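Local coordinates for exotoxin A (Pseudomonas aeruginosa, PDB 1IKP), which probably transfers ADP-ribose from NAD to a target protein inside host cells, using separate binding, targeting and catalytic regions of a secreted bacterial toxin, at residues A[138-141]-A[142-145]; A[102-106]-A[107-111]; A[532-535]-A[536-540]; A[204-207]-A[208-212]. The protein carries 2 engineered substitutions. All blocks are in the same frame, centred on the assembly; numbering follows the deposited sequence.

How the interactions relate
Interactions 1 and 2 hold neighbouring pieces of the receptor-binding region and touch directly: the salt bridge from Lys109 to Asp139 and the packing of Leu142 on Pro110 join turn 106-109 to helix 139-145. Interaction 2 is a partly buried turn whose carbonyl is held by a lysine and whose flanking prolines pack. Interaction 4, another short helix of the same region, lies about 25 Å from it between centres. Both helices bury one side, yet interaction 1 adds salt bridges where interaction 4 relies on a ring-methyl contact. Interaction 3, in the catalytic region about 49 Å from interaction 1 between centres, has no regular secondary structure and depends on side-chain polar bonds and an arginine-histidine stack.

Interaction 1: A[138-141]-A[142-145]; sequences GDEL and LAKL
Leu141 O accepts the backbone N-H of Leu145 at 2.9 Å, the shortest hydrogen bond of this helical stretch, with an N-H...O angle of 158°. Three more bonds of the same i to i+4 kind precede it: Leu142 N to Gly138 O, Ala143 N to Asp139 O and Lys144 N to Glu140 O, each 3.1 Å long. Gly138 is the N-cap, and its positive phi of 84° is a backbone shape suited to glycine.

Among the side chains, Leu141 and Leu145 meet one turn apart and at a slant. Leu141 CG is set anti to the backbone N (chi1 -180°), which swings it beside the carbonyl carbon and along the helix, bringing CD1 to 4.1 Å from Leu145 CG. Leu145 CG also sits 3.3 Å from Leu141 O, close to the carbonyl oxygen that its own N-H grips. On the buried side, Leu142 CG rests 3.4 Å from Gly138 O and the side chain packs against Met137 and Lys109, while Leu141 touches Ala63 and Val79.

The charged ends turn to partners beyond the helix: Asp139 OD1 forms a salt bridge with Lys109, and Lys144 NZ pairs with Asp61 and the carbonyl of Asp148. Backbone bonds thus supply internal cohesion, while Leu141, Leu142 and these outside charge pairs, the helix giving the acid to one and the base to the other, tie it to surrounding loops.

Interaction 2: A[102-106]-A[107-111]; sequences LVPIG and HEKPS
Strand 97-106 runs out into a type I beta turn from Gly106 to Lys109, and Lys109 N closes the turn with only a weak hydrogen bond to Gly106 O, 3.5 Å long. The same carbonyl is gripped a second time by the side chain of Lys109, whose NZ donates to Gly106 O at 3.1 Å from 31° off the carbonyl plane.

Two torsions curl the lysine back over the turn. CG stands between the backbone N and the carbonyl carbon (chi1 64°), and after a nearly straight run the chain bends again at chi4. Its methylenes therefore line the carbonyls: CG is 3.2 Å from Gly106 O, and CD comes to 3.3 Å from Pro104 O. Across the open end of the turn, the rings of Pro104 and Pro110 meet, CB of the first lying 4.1 Å from CD of the second, while Pro104 CG reaches 3.6 Å from Pro110 O. Trp190, on helix 188-191, touches both prolines. Gly106 has phi 133°, a conformation that calls for glycine, and its N is buried without a partner in the model.

The ammonium is thus shared between a turn carbonyl and the carboxylate of Asp139, so one lysine would both reinforce a weakly closed turn and fasten it to helix 139-145.

Interaction 3: A[532-535]-A[536-540]; sequences GHPL and PLRLD
His533 meets Asp540 through its ring edge: NE2 donates to OD2 at 2.7 Å, taking the syn lone pair, and ring and carboxylate are nearly coplanar at 23°. His533 CG lies between its backbone N and carbonyl carbon (chi1 68°), which turns the ring toward 536-540. The other ring nitrogen, ND1, donates to Pro534 O at 2.6 Å, approaching from well above that carbonyl plane. Pro536 O also lies at the ring edge, 3.3 Å from CE1.

Over one face lies the extended arm of Arg538. Its guanidinium stacks on the imidazole with centres 3.8 Å apart and planes 25° from parallel, while the CD methylene makes a CH-pi contact with the same ring.

Asp540 is itself held: OD1 takes the backbone N-H of Arg538 at 2.7 Å. The cis peptide bond before Pro536 bends the chain. Helix 523-531 backs the loop, with Glu528 bonded to Leu535 N and Ile531 touching both Leu537 and Asp540.

With both nitrogens acting as donors, the imidazole is probably positively charged. The carboxylate would favour that state, whereas the stacked guanidinium would oppose it; the edge bonds and the stack together fix the ring's rotation.

Interaction 4: A[204-207]-A[208-212]; sequences GVYN and YLAQQ
Ala210 N donates to Tyr206 O at 2.8 Å, and Leu209 N to Val205 O at 2.9 Å with a nearly straight N-H...O angle of 174°. A longer bond, 3.2 Å from Tyr208 N to Gly204 O, completes the set at the N-terminal end, where Gly204 serves as N-cap. All three are i to i+4 bonds and span the whole of the short helix 205-210.

At the far end the chain turns away at Gln211, which has a positive phi, and then doubles back far enough for the carbonyl of Gln212 to face the helix again. Its O lies 3.3 Å from Asn207 CA in a CA-H...O contact that is almost linear, 172° at the hydrogen, and it also approaches the CD2 and CE2 side of the Tyr206 ring.

Two packing contacts each join residues one turn apart. Tyr206 swings its ring along the helix, with CG anti to the backbone N (chi1 -177°), which lays one face over the methyl of Ala210: CB stands 3.8 Å from the ring centroid in a CH-pi contact, displaced toward the hydroxyl end. Val205 and Leu209 run side by side in the same direction, CG1 pressed to 3.5 Å from CD1, tighter than usual for two carbons.

Met129 of strand 126-136 receives Val205 and Leu209, while Thr371 of strand 367-371 touches Tyr206 and Ala210. The arrangement is that of a short amphipathic alpha helix, with glycine at its N-cap position and ended by a left-handed residue, lying against strands of the large mixed sheet.

Interaction 1: A[138-141]-A[142-145]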
ATOM      1  N   GLY A 138      15.616  12.636   6.168  1.00 14.71           N
ATOM      2  CA  GLY A 138      15.471  14.058   6.413  1.00 14.65           C
ATOM      3  C   GLY A 138      15.995  14.777   5.176  1.00 14.92           C
ATOM      4  O   GLY A 138      16.871  14.280   4.432  1.00 13.96           O
ATOM      5  N   ASP A 139      15.487  15.983   4.941  1.00 15.72           N
ATOM      6  CA  ASP A 139      15.855  16.754   3.779  1.00 19.08           C
ATOM      7  C   ASP A 139      17.329  17.072   3.599  1.00 16.90           C
ATOM      8  O   ASP A 139      17.874  16.946   2.512  1.00 18.44           O
ATOM      9  CB  ASP A 139      15.091  18.083   3.784  1.00 23.36           C
ATOM     10  CG  ASP A 139      14.101  18.199   2.644  1.00 29.63           C
ATOM     11  OD1 ASP A 139      14.471  17.907   1.493  1.00 31.34           O
ATOM     12  OD2 ASP A 139      12.947  18.609   2.900  1.00 32.00           O
ATOM     13  N   GLU A 140      17.986  17.515   4.664  1.00 16.38           N
ATOM     14  CA  GLU A 140      19.373  17.914   4.539  1.00 16.45           C
ATOM     15  C   GLU A 140      20.325  16.751   4.266  1.00 15.06           C
ATOM     16  O   GLU A 140      21.231  16.865   3.438  1.00 15.86           O
ATOM     17  CB  GLU A 140      19.792  18.694   5.781  1.00 19.57           C
ATOM     18  CG  GLU A 140      21.108  19.415   5.623  1.00 21.10           C
ATOM     19  CD  GLU A 140      21.158  20.365   4.427  1.00 27.44           C
ATOM     20  OE1 GLU A 140      20.192  21.124   4.214  1.00 28.72           O
ATOM     21  OE2 GLU A 140      22.182  20.360   3.709  1.00 28.14           O
ATOM     22  N   LEU A 141      20.116  15.631   4.944  1.00 13.41           N
ATOM     23  CA  LEU A 141      20.969  14.484   4.675  1.00 13.11           C
ATOM     24  C   LEU A 141      20.728  13.961   3.262  1.00 14.04           C
ATOM     25  O   LEU A 141      21.653  13.496   2.621  1.00 13.15           O
ATOM     26  CB  LEU A 141      20.756  13.397   5.725  1.00 12.58           C
ATOM     27  CG  LEU A 141      21.568  12.090   5.625  1.00 12.47           C
ATOM     28  CD1 LEU A 141      23.047  12.336   5.372  1.00 14.79           C
ATOM     29  CD2 LEU A 141      21.359  11.344   6.932  1.00 11.09           C
ATOM     30  N   LEU A 142      19.495  14.039   2.756  1.00 15.43           N
ATOM     31  CA  LEU A 142      19.258  13.597   1.376  1.00 16.25           C
ATOM     32  C   LEU A 142      20.069  14.453   0.412  1.00 18.18           C
ATOM     33  O   LEU A 142      20.622  13.961  -0.579  1.00 19.11           O
ATOM     34  CB  LEU A 142      17.798  13.745   0.991  1.00 15.91           C
ATOM     35  CG  LEU A 142      16.832  12.660   1.417  1.00 15.92           C
ATOM     36  CD1 LEU A 142      15.503  12.940   0.748  1.00 14.20           C
ATOM     37  CD2 LEU A 142      17.343  11.267   1.000  1.00 14.81           C
ATOM     38  N   ALA A 143      20.101  15.755   0.672  1.00 17.88           N
ATOM     39  CA  ALA A 143      20.859  16.656  -0.174  1.00 20.20           C
ATOM     40  C   ALA A 143      22.328  16.233  -0.163  1.00 20.60           C
ATOM     41  O   ALA A 143      23.005  16.246  -1.194  1.00 22.98           O
ATOM     42  CB  ALA A 143      20.712  18.089   0.329  1.00 21.57           C
ATOM     43  N   LYS A 144      22.830  15.844   1.005  1.00 18.42           N
ATOM     44  CA  LYS A 144      24.221  15.423   1.099  1.00 19.17           C
ATOM     45  C   LYS A 144      24.459  14.115   0.351  1.00 18.88           C
ATOM     46  O   LYS A 144      25.475  13.948  -0.316  1.00 20.48           O
ATOM     47  CB  LYS A 144      24.635  15.255   2.561  1.00 20.35           C
ATOM     48  CG  LYS A 144      26.118  14.979   2.731  1.00 24.04           C
ATOM     49  CD  LYS A 144      26.507  14.837   4.194  1.00 25.24           C
ATOM     50  CE  LYS A 144      28.021  14.834   4.358  1.00 25.80           C
ATOM     51  NZ  LYS A 144      28.682  13.760   3.537  1.00 27.89           N
ATOM     52  N   LEU A 145      23.522  13.184   0.467  1.00 19.17           N
ATOM     53  CA  LEU A 145      23.662  11.913  -0.231  1.00 19.03           C
ATOM     54  C   LEU A 145      23.630  12.090  -1.746  1.00 20.19           C
ATOM     55  O   LEU A 145      24.226  11.285  -2.472  1.00 23.91           O
ATOM     56  CB  LEU A 145      22.560  10.946   0.204  1.00 17.24           C
ATOM     57  CG  LEU A 145      22.655  10.518   1.669  1.00 13.67           C
ATOM     58  CD1 LEU A 145      21.437   9.710   2.029  1.00 16.22           C
ATOM     59  CD2 LEU A 145      23.917   9.693   1.897  1.00 16.18           C
TER

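Interaction 2: A[102-106]-A[107-111]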
ATOM      1  N   LEU A 102      18.061   4.583  -4.129  1.00 10.33           N
ATOM      2  CA  LEU A 102      17.432   5.686  -4.834  1.00 10.47           C
ATOM      3  C   LEU A 102      17.367   6.915  -3.948  1.00 10.23           C
ATOM      4  O   LEU A 102      16.888   6.852  -2.803  1.00 10.86           O
ATOM      5  CB  LEU A 102      16.001   5.310  -5.251  1.00 10.53           C
ATOM      6  CG  LEU A 102      15.786   3.961  -5.934  1.00 10.36           C
ATOM      7  CD1 LEU A 102      14.319   3.772  -6.264  1.00 11.25           C
ATOM      8  CD2 LEU A 102      16.644   3.883  -7.189  1.00 12.58           C
ATOM      9  N   VAL A 103      17.843   8.034  -4.489  1.00 10.31           N
ATOM     10  CA  VAL A 103      17.813   9.312  -3.773  1.00 11.65           C
ATOM     11  C   VAL A 103      16.934  10.269  -4.589  1.00 13.39           C
ATOM     12  O   VAL A 103      17.254  10.584  -5.740  1.00 13.48           O
ATOM     13  CB  VAL A 103      19.235   9.899  -3.618  1.00 12.16           C
ATOM     14  CG1 VAL A 103      19.181  11.236  -2.840  1.00 14.43           C
ATOM     15  CG2 VAL A 103      20.125   8.885  -2.891  1.00 13.32           C
ATOM     16  N   PRO A 104      15.807  10.731  -4.012  1.00 12.29           N
ATOM     17  CA  PRO A 104      14.939  11.641  -4.757  1.00 13.36           C
ATOM     18  C   PRO A 104      15.507  13.044  -4.707  1.00 11.81           C
ATOM     19  O   PRO A 104      16.226  13.397  -3.776  1.00 13.53           O
ATOM     20  CB  PRO A 104      13.599  11.495  -4.040  1.00 12.80           C
ATOM     21  CG  PRO A 104      14.021  11.350  -2.602  1.00 11.24           C
ATOM     22  CD  PRO A 104      15.243  10.427  -2.679  1.00 12.85           C
ATOM     23  N   ILE A 105      15.208  13.822  -5.747  1.00 14.00           N
ATOM     24  CA  ILE A 105      15.668  15.205  -5.806  1.00 15.04           C
ATOM     25  C   ILE A 105      14.474  16.070  -6.204  1.00 16.56           C
ATOM     26  O   ILE A 105      13.552  15.621  -6.888  1.00 17.29           O
ATOM     27  CB  ILE A 105      16.873  15.392  -6.797  1.00 17.20           C
ATOM     28  CG1 ILE A 105      16.507  14.895  -8.191  1.00 18.33           C
ATOM     29  CG2 ILE A 105      18.112  14.678  -6.253  1.00 18.67           C
ATOM     30  CD1 ILE A 105      17.632  15.093  -9.210  1.00 18.72           C
ATOM     31  N   GLY A 106      14.477  17.308  -5.729  1.00 20.91           N
ATOM     32  CA  GLY A 106      13.376  18.207  -6.022  1.00 23.37           C
ATOM     33  C   GLY A 106      12.913  18.899  -4.753  1.00 27.57           C
ATOM     34  O   GLY A 106      13.167  18.420  -3.648  1.00 25.76           O
ATOM     35  N   HIS A 107      12.229  20.026  -4.916  1.00 33.56           N
ATOM     36  CA  HIS A 107      11.737  20.827  -3.796  1.00 38.37           C
ATOM     37  C   HIS A 107      10.753  20.183  -2.814  1.00 35.35           C
ATOM     38  O   HIS A 107      10.832  20.442  -1.613  1.00 34.13           O
ATOM     39  CB  HIS A 107      11.123  22.120  -4.335  1.00 51.02           C
ATOM     40  CG  HIS A 107      12.111  23.016  -5.016  1.00 60.04           C
ATOM     41  ND1 HIS A 107      11.732  24.101  -5.777  1.00 63.68           N
ATOM     42  CD2 HIS A 107      13.465  22.994  -5.040  1.00 63.48           C
ATOM     43  CE1 HIS A 107      12.810  24.708  -6.243  1.00 64.69           C
ATOM     44  NE2 HIS A 107      13.874  24.055  -5.810  1.00 64.47           N
ATOM     45  N   GLU A 108       9.823  19.368  -3.307  1.00 31.69           N
ATOM     46  CA  GLU A 108       8.844  18.724  -2.428  1.00 31.41           C
ATOM     47  C   GLU A 108       9.055  17.212  -2.360  1.00 25.64           C
ATOM     48  O   GLU A 108       8.126  16.424  -2.188  1.00 25.18           O
ATOM     49  CB  GLU A 108       7.431  19.036  -2.914  1.00 41.87           C
ATOM     50  CG  GLU A 108       7.058  20.503  -2.778  1.00 51.38           C
ATOM     51  CD  GLU A 108       5.697  20.815  -3.363  1.00 56.01           C
ATOM     52  OE1 GLU A 108       4.714  20.150  -2.971  1.00 57.57           O
ATOM     53  OE2 GLU A 108       5.612  21.728  -4.213  1.00 57.93           O
ATOM     54  N   LYS A 109      10.304  16.820  -2.474  1.00 22.10           N
ATOM     55  CA  LYS A 109      10.663  15.418  -2.462  1.00 19.16           C
ATOM     56  C   LYS A 109      10.411  14.698  -1.150  1.00 16.91           C
ATOM     57  O   LYS A 109      10.324  15.315  -0.079  1.00 19.44           O
ATOM     58  CB  LYS A 109      12.143  15.284  -2.773  1.00 20.65           C
ATOM     59  CG  LYS A 109      13.047  15.929  -1.717  1.00 21.80           C
ATOM     60  CD  LYS A 109      14.517  15.633  -2.006  1.00 21.10           C
ATOM     61  CE  LYS A 109      15.448  16.438  -1.125  1.00 23.14           C
ATOM     62  NZ  LYS A 109      15.325  17.896  -1.428  1.00 23.34           N
ATOM     63  N   PRO A 110      10.240  13.375  -1.227  1.00 16.04           N
ATOM     64  CA  PRO A 110      10.028  12.529  -0.056  1.00 15.32           C
ATOM     65  C   PRO A 110      11.360  12.690   0.705  1.00 14.19           C
ATOM     66  O   PRO A 110      12.388  12.983   0.097  1.00 16.40           O
ATOM     67  CB  PRO A 110       9.907  11.135  -0.662  1.00 16.50           C
ATOM     68  CG  PRO A 110       9.289  11.401  -2.002  1.00 17.35           C
ATOM     69  CD  PRO A 110      10.019  12.616  -2.477  1.00 16.03           C
ATOM     70  N   SER A 111      11.346  12.484   2.015  1.00 12.07           N
ATOM     71  CA  SER A 111      12.569  12.635   2.804  1.00 13.42           C
ATOM     72  C   SER A 111      13.259  11.315   3.148  1.00 12.61           C
ATOM     73  O   SER A 111      13.918  11.198   4.174  1.00 12.47           O
ATOM     74  CB  SER A 111      12.257  13.421   4.089  1.00 11.81           C
ATOM     75  OG  SER A 111      11.193  12.869   4.841  1.00 12.04           O
TER

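Interaction 3: A[532-535]-A[536-540]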
ATOM      1  N   GLY A 532     -17.485 -24.190  -2.020  1.00 20.72           N
ATOM      2  CA  GLY A 532     -16.528 -25.285  -1.973  1.00 21.28           C
ATOM      3  C   GLY A 532     -15.475 -25.270  -0.885  1.00 21.91           C
ATOM      4  O   GLY A 532     -14.425 -25.921  -1.017  1.00 23.34           O
ATOM      5  N   HIS A 533     -15.745 -24.537   0.185  1.00 21.00           N
ATOM      6  CA  HIS A 533     -14.830 -24.451   1.313  1.00 20.39           C
ATOM      7  C   HIS A 533     -15.548 -23.842   2.503  1.00 20.93           C
ATOM      8  O   HIS A 533     -16.626 -23.266   2.369  1.00 21.41           O
ATOM      9  CB  HIS A 533     -13.592 -23.615   0.955  1.00 20.14           C
ATOM     10  CG  HIS A 533     -13.876 -22.157   0.735  1.00 21.79           C
ATOM     11  ND1 HIS A 533     -14.135 -21.281   1.768  1.00 20.28           N
ATOM     12  CD2 HIS A 533     -13.932 -21.424  -0.402  1.00 21.86           C
ATOM     13  CE1 HIS A 533     -14.340 -20.070   1.275  1.00 22.22           C
ATOM     14  NE2 HIS A 533     -14.221 -20.130  -0.039  1.00 19.69           N
ATOM     15  N   PRO A 534     -14.971 -23.973   3.701  1.00 22.29           N
ATOM     16  CA  PRO A 534     -15.642 -23.396   4.865  1.00 20.45           C
ATOM     17  C   PRO A 534     -15.678 -21.870   4.818  1.00 20.03           C
ATOM     18  O   PRO A 534     -14.760 -21.242   4.297  1.00 19.65           O
ATOM     19  CB  PRO A 534     -14.789 -23.883   6.041  1.00 22.27           C
ATOM     20  CG  PRO A 534     -14.157 -25.137   5.525  1.00 23.68           C
ATOM     21  CD  PRO A 534     -13.807 -24.779   4.103  1.00 22.56           C
ATOM     22  N   LEU A 535     -16.727 -21.287   5.388  1.00 22.00           N
ATOM     23  CA  LEU A 535     -16.835 -19.835   5.461  1.00 21.27           C
ATOM     24  C   LEU A 535     -15.770 -19.412   6.474  1.00 22.09           C
ATOM     25  O   LEU A 535     -15.298 -20.232   7.265  1.00 22.31           O
ATOM     26  CB  LEU A 535     -18.231 -19.442   5.948  1.00 21.38           C
ATOM     27  CG  LEU A 535     -19.277 -19.507   4.833  1.00 19.94           C
ATOM     28  CD1 LEU A 535     -20.688 -19.492   5.405  1.00 21.19           C
ATOM     29  CD2 LEU A 535     -19.061 -18.329   3.902  1.00 18.91           C
ATOM     30  N   PRO A 536     -15.395 -18.128   6.493  1.00 19.04           N
ATOM     31  CA  PRO A 536     -15.909 -17.038   5.658  1.00 18.19           C
ATOM     32  C   PRO A 536     -15.484 -17.069   4.190  1.00 16.04           C
ATOM     33  O   PRO A 536     -14.651 -17.871   3.767  1.00 18.69           O
ATOM     34  CB  PRO A 536     -15.385 -15.799   6.367  1.00 18.04           C
ATOM     35  CG  PRO A 536     -14.038 -16.255   6.854  1.00 19.47           C
ATOM     36  CD  PRO A 536     -14.375 -17.625   7.431  1.00 19.48           C
ATOM     37  N   LEU A 537     -16.094 -16.179   3.411  1.00 14.23           N
ATOM     38  CA  LEU A 537     -15.783 -16.038   1.999  1.00 14.52           C
ATOM     39  C   LEU A 537     -14.325 -15.581   1.836  1.00 12.76           C
ATOM     40  O   LEU A 537     -13.805 -14.833   2.673  1.00 14.71           O
ATOM     41  CB  LEU A 537     -16.729 -15.002   1.384  1.00 13.17           C
ATOM     42  CG  LEU A 537     -18.207 -15.383   1.398  1.00 14.20           C
ATOM     43  CD1 LEU A 537     -19.063 -14.134   1.263  1.00 15.42           C
ATOM     44  CD2 LEU A 537     -18.482 -16.356   0.265  1.00 13.28           C
ATOM     45  N   ARG A 538     -13.692 -16.023   0.755  1.00 13.07           N
ATOM     46  CA  ARG A 538     -12.303 -15.677   0.435  1.00 14.43           C
ATOM     47  C   ARG A 538     -12.319 -14.934  -0.918  1.00 14.33           C
ATOM     48  O   ARG A 538     -12.755 -13.778  -0.959  1.00 13.54           O
ATOM     49  CB  ARG A 538     -11.447 -16.962   0.364  1.00 20.09           C
ATOM     50  CG  ARG A 538     -11.424 -17.763   1.671  1.00 25.95           C
ATOM     51  CD  ARG A 538     -10.798 -19.157   1.497  1.00 25.97           C
ATOM     52  NE  ARG A 538     -11.161 -20.065   2.589  1.00 29.11           N
ATOM     53  CZ  ARG A 538     -10.839 -21.358   2.629  1.00 28.72           C
ATOM     54  NH1 ARG A 538     -10.140 -21.901   1.640  1.00 28.99           N
ATOM     55  NH2 ARG A 538     -11.235 -22.113   3.649  1.00 29.35           N
ATOM     56  N   LEU A 539     -11.847 -15.546  -2.006  1.00 13.71           N
ATOM     57  CA  LEU A 539     -11.917 -14.878  -3.318  1.00 14.54           C
ATOM     58  C   LEU A 539     -13.235 -15.324  -3.962  1.00 14.76           C
ATOM     59  O   LEU A 539     -13.265 -15.888  -5.046  1.00 16.66           O
ATOM     60  CB  LEU A 539     -10.726 -15.251  -4.211  1.00 15.27           C
ATOM     61  CG  LEU A 539      -9.413 -14.580  -3.796  1.00 14.03           C
ATOM     62  CD1 LEU A 539      -8.302 -15.175  -4.639  1.00 17.81           C
ATOM     63  CD2 LEU A 539      -9.481 -13.063  -3.965  1.00 15.75           C
ATOM     64  N   ASP A 540     -14.326 -15.095  -3.241  1.00 14.02           N
ATOM     65  CA  ASP A 540     -15.655 -15.470  -3.710  1.00 12.37           C
ATOM     66  C   ASP A 540     -16.702 -14.603  -3.055  1.00 13.29           C
ATOM     67  O   ASP A 540     -16.390 -13.804  -2.166  1.00 11.75           O
ATOM     68  CB  ASP A 540     -15.932 -16.973  -3.489  1.00 15.63           C
ATOM     69  CG  ASP A 540     -15.355 -17.501  -2.197  1.00 15.27           C
ATOM     70  OD1 ASP A 540     -15.464 -16.854  -1.159  1.00 14.75           O
ATOM     71  OD2 ASP A 540     -14.790 -18.612  -2.234  1.00 20.45           O
TER

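Interaction 4: A[204-207]-A[208-212]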
ATOM      1  N   GLY A 204      10.345  -3.309 -17.850  1.00 23.45           N
ATOM      2  CA  GLY A 204       9.704  -4.602 -18.027  1.00 23.36           C
ATOM      3  C   GLY A 204       9.431  -5.399 -16.764  1.00 21.74           C
ATOM      4  O   GLY A 204       8.613  -6.324 -16.765  1.00 23.36           O
ATOM      5  N   VAL A 205      10.098  -5.045 -15.673  1.00 20.15           N
ATOM      6  CA  VAL A 205       9.898  -5.784 -14.438  1.00 19.89           C
ATOM      7  C   VAL A 205       8.499  -5.582 -13.855  1.00 17.79           C
ATOM      8  O   VAL A 205       7.841  -6.545 -13.450  1.00 19.01           O
ATOM      9  CB  VAL A 205      10.956  -5.391 -13.367  1.00 19.13           C
ATOM     10  CG1 VAL A 205      10.660  -6.116 -12.047  1.00 20.51           C
ATOM     11  CG2 VAL A 205      12.354  -5.769 -13.861  1.00 21.60           C
ATOM     12  N   TYR A 206       8.055  -4.334 -13.802  1.00 16.54           N
ATOM     13  CA  TYR A 206       6.738  -4.057 -13.248  1.00 18.57           C
ATOM     14  C   TYR A 206       5.670  -4.784 -14.061  1.00 17.96           C
ATOM     15  O   TYR A 206       4.822  -5.470 -13.506  1.00 16.96           O
ATOM     16  CB  TYR A 206       6.474  -2.556 -13.239  1.00 16.85           C
ATOM     17  CG  TYR A 206       5.148  -2.196 -12.620  1.00 15.92           C
ATOM     18  CD1 TYR A 206       5.025  -2.004 -11.244  1.00 15.97           C
ATOM     19  CD2 TYR A 206       4.002  -2.095 -13.404  1.00 16.79           C
ATOM     20  CE1 TYR A 206       3.797  -1.726 -10.670  1.00 17.14           C
ATOM     21  CE2 TYR A 206       2.773  -1.820 -12.843  1.00 17.35           C
ATOM     22  CZ  TYR A 206       2.673  -1.638 -11.475  1.00 17.43           C
ATOM     23  OH  TYR A 206       1.448  -1.383 -10.916  1.00 19.43           O
ATOM     24  N   ASN A 207       5.718  -4.655 -15.382  0.50 19.13           N
ATOM     25  CA  ASN A 207       4.718  -5.325 -16.206  0.50 18.97           C
ATOM     26  C   ASN A 207       4.648  -6.821 -15.923  0.50 20.22           C
ATOM     27  O   ASN A 207       3.564  -7.387 -15.784  0.50 19.59           O
ATOM     28  CB  ASN A 207       5.000  -5.113 -17.691  0.50 22.04           C
ATOM     29  CG  ASN A 207       3.985  -5.817 -18.569  0.50 24.81           C
ATOM     30  OD1 ASN A 207       2.785  -5.531 -18.506  0.50 26.31           O
ATOM     31  ND2 ASN A 207       4.455  -6.756 -19.380  0.50 26.32           N
ATOM     32  N   TYR A 208       5.806  -7.468 -15.845  1.00 18.75           N
ATOM     33  CA  TYR A 208       5.827  -8.896 -15.584  1.00 18.54           C
ATOM     34  C   TYR A 208       5.293  -9.288 -14.203  1.00 18.40           C
ATOM     35  O   TYR A 208       4.444 -10.178 -14.093  1.00 19.16           O
ATOM     36  CB  TYR A 208       7.245  -9.454 -15.765  1.00 19.91           C
ATOM     37  CG  TYR A 208       7.355 -10.933 -15.469  1.00 21.84           C
ATOM     38  CD1 TYR A 208       6.653 -11.878 -16.231  1.00 25.15           C
ATOM     39  CD2 TYR A 208       8.162 -11.397 -14.434  1.00 22.55           C
ATOM     40  CE1 TYR A 208       6.765 -13.251 -15.960  1.00 26.77           C
ATOM     41  CE2 TYR A 208       8.278 -12.758 -14.155  1.00 27.26           C
ATOM     42  CZ  TYR A 208       7.583 -13.678 -14.920  1.00 28.54           C
ATOM     43  OH  TYR A 208       7.729 -15.023 -14.644  1.00 31.68           O
ATOM     44  N   LEU A 209       5.787  -8.623 -13.157  1.00 18.21           N
ATOM     45  CA  LEU A 209       5.373  -8.937 -11.788  1.00 17.10           C
ATOM     46  C   LEU A 209       3.985  -8.470 -11.357  1.00 16.15           C
ATOM     47  O   LEU A 209       3.339  -9.156 -10.573  1.00 17.46           O
ATOM     48  CB  LEU A 209       6.404  -8.382 -10.796  1.00 17.55           C
ATOM     49  CG  LEU A 209       7.830  -8.892 -11.005  1.00 17.77           C
ATOM     50  CD1 LEU A 209       8.762  -8.229 -10.009  1.00 21.72           C
ATOM     51  CD2 LEU A 209       7.857 -10.395 -10.831  1.00 22.29           C
ATOM     52  N   ALA A 210       3.556  -7.306 -11.837  1.00 16.05           N
ATOM     53  CA  ALA A 210       2.239  -6.774 -11.492  1.00 17.24           C
ATOM     54  C   ALA A 210       1.197  -7.303 -12.459  1.00 19.55           C
ATOM     55  O   ALA A 210       0.002  -7.210 -12.192  1.00 20.01           O
ATOM     56  CB  ALA A 210       2.253  -5.245 -11.508  1.00 16.44           C
ATOM     57  N   GLN A 211       1.669  -7.874 -13.568  1.00 20.95           N
ATOM     58  CA  GLN A 211       0.810  -8.430 -14.616  1.00 23.54           C
ATOM     59  C   GLN A 211      -0.040  -7.339 -15.257  1.00 24.59           C
ATOM     60  O   GLN A 211      -1.151  -7.588 -15.740  1.00 26.93           O
ATOM     61  CB  GLN A 211      -0.072  -9.543 -14.048  1.00 24.63           C
ATOM     62  CG  GLN A 211       0.718 -10.791 -13.677  1.00 26.99           C
ATOM     63  CD  GLN A 211      -0.141 -11.911 -13.122  1.00 27.97           C
ATOM     64  OE1 GLN A 211      -1.351 -11.979 -13.375  1.00 31.22           O
ATOM     65  NE2 GLN A 211       0.481 -12.811 -12.370  1.00 30.43           N
ATOM     66  N   GLN A 212       0.505  -6.131 -15.271  1.00 24.76           N
ATOM     67  CA  GLN A 212      -0.166  -4.972 -15.839  1.00 29.65           C
ATOM     68  C   GLN A 212       0.841  -3.896 -16.209  1.00 27.02           C
ATOM     69  O   GLN A 212       1.901  -3.797 -15.597  1.00 23.47           O
ATOM     70  CB  GLN A 212      -1.176  -4.412 -14.837  1.00 46.52           C
ATOM     71  CG  GLN A 212      -1.858  -3.148 -15.307  1.00 53.31           C
ATOM     72  CD  GLN A 212      -3.308  -3.097 -14.895  1.00 56.53           C
ATOM     73  OE1 GLN A 212      -3.630  -3.097 -13.705  1.00 56.28           O
ATOM     74  NE2 GLN A 212      -4.198  -3.060 -15.880  1.00 56.90           N
TER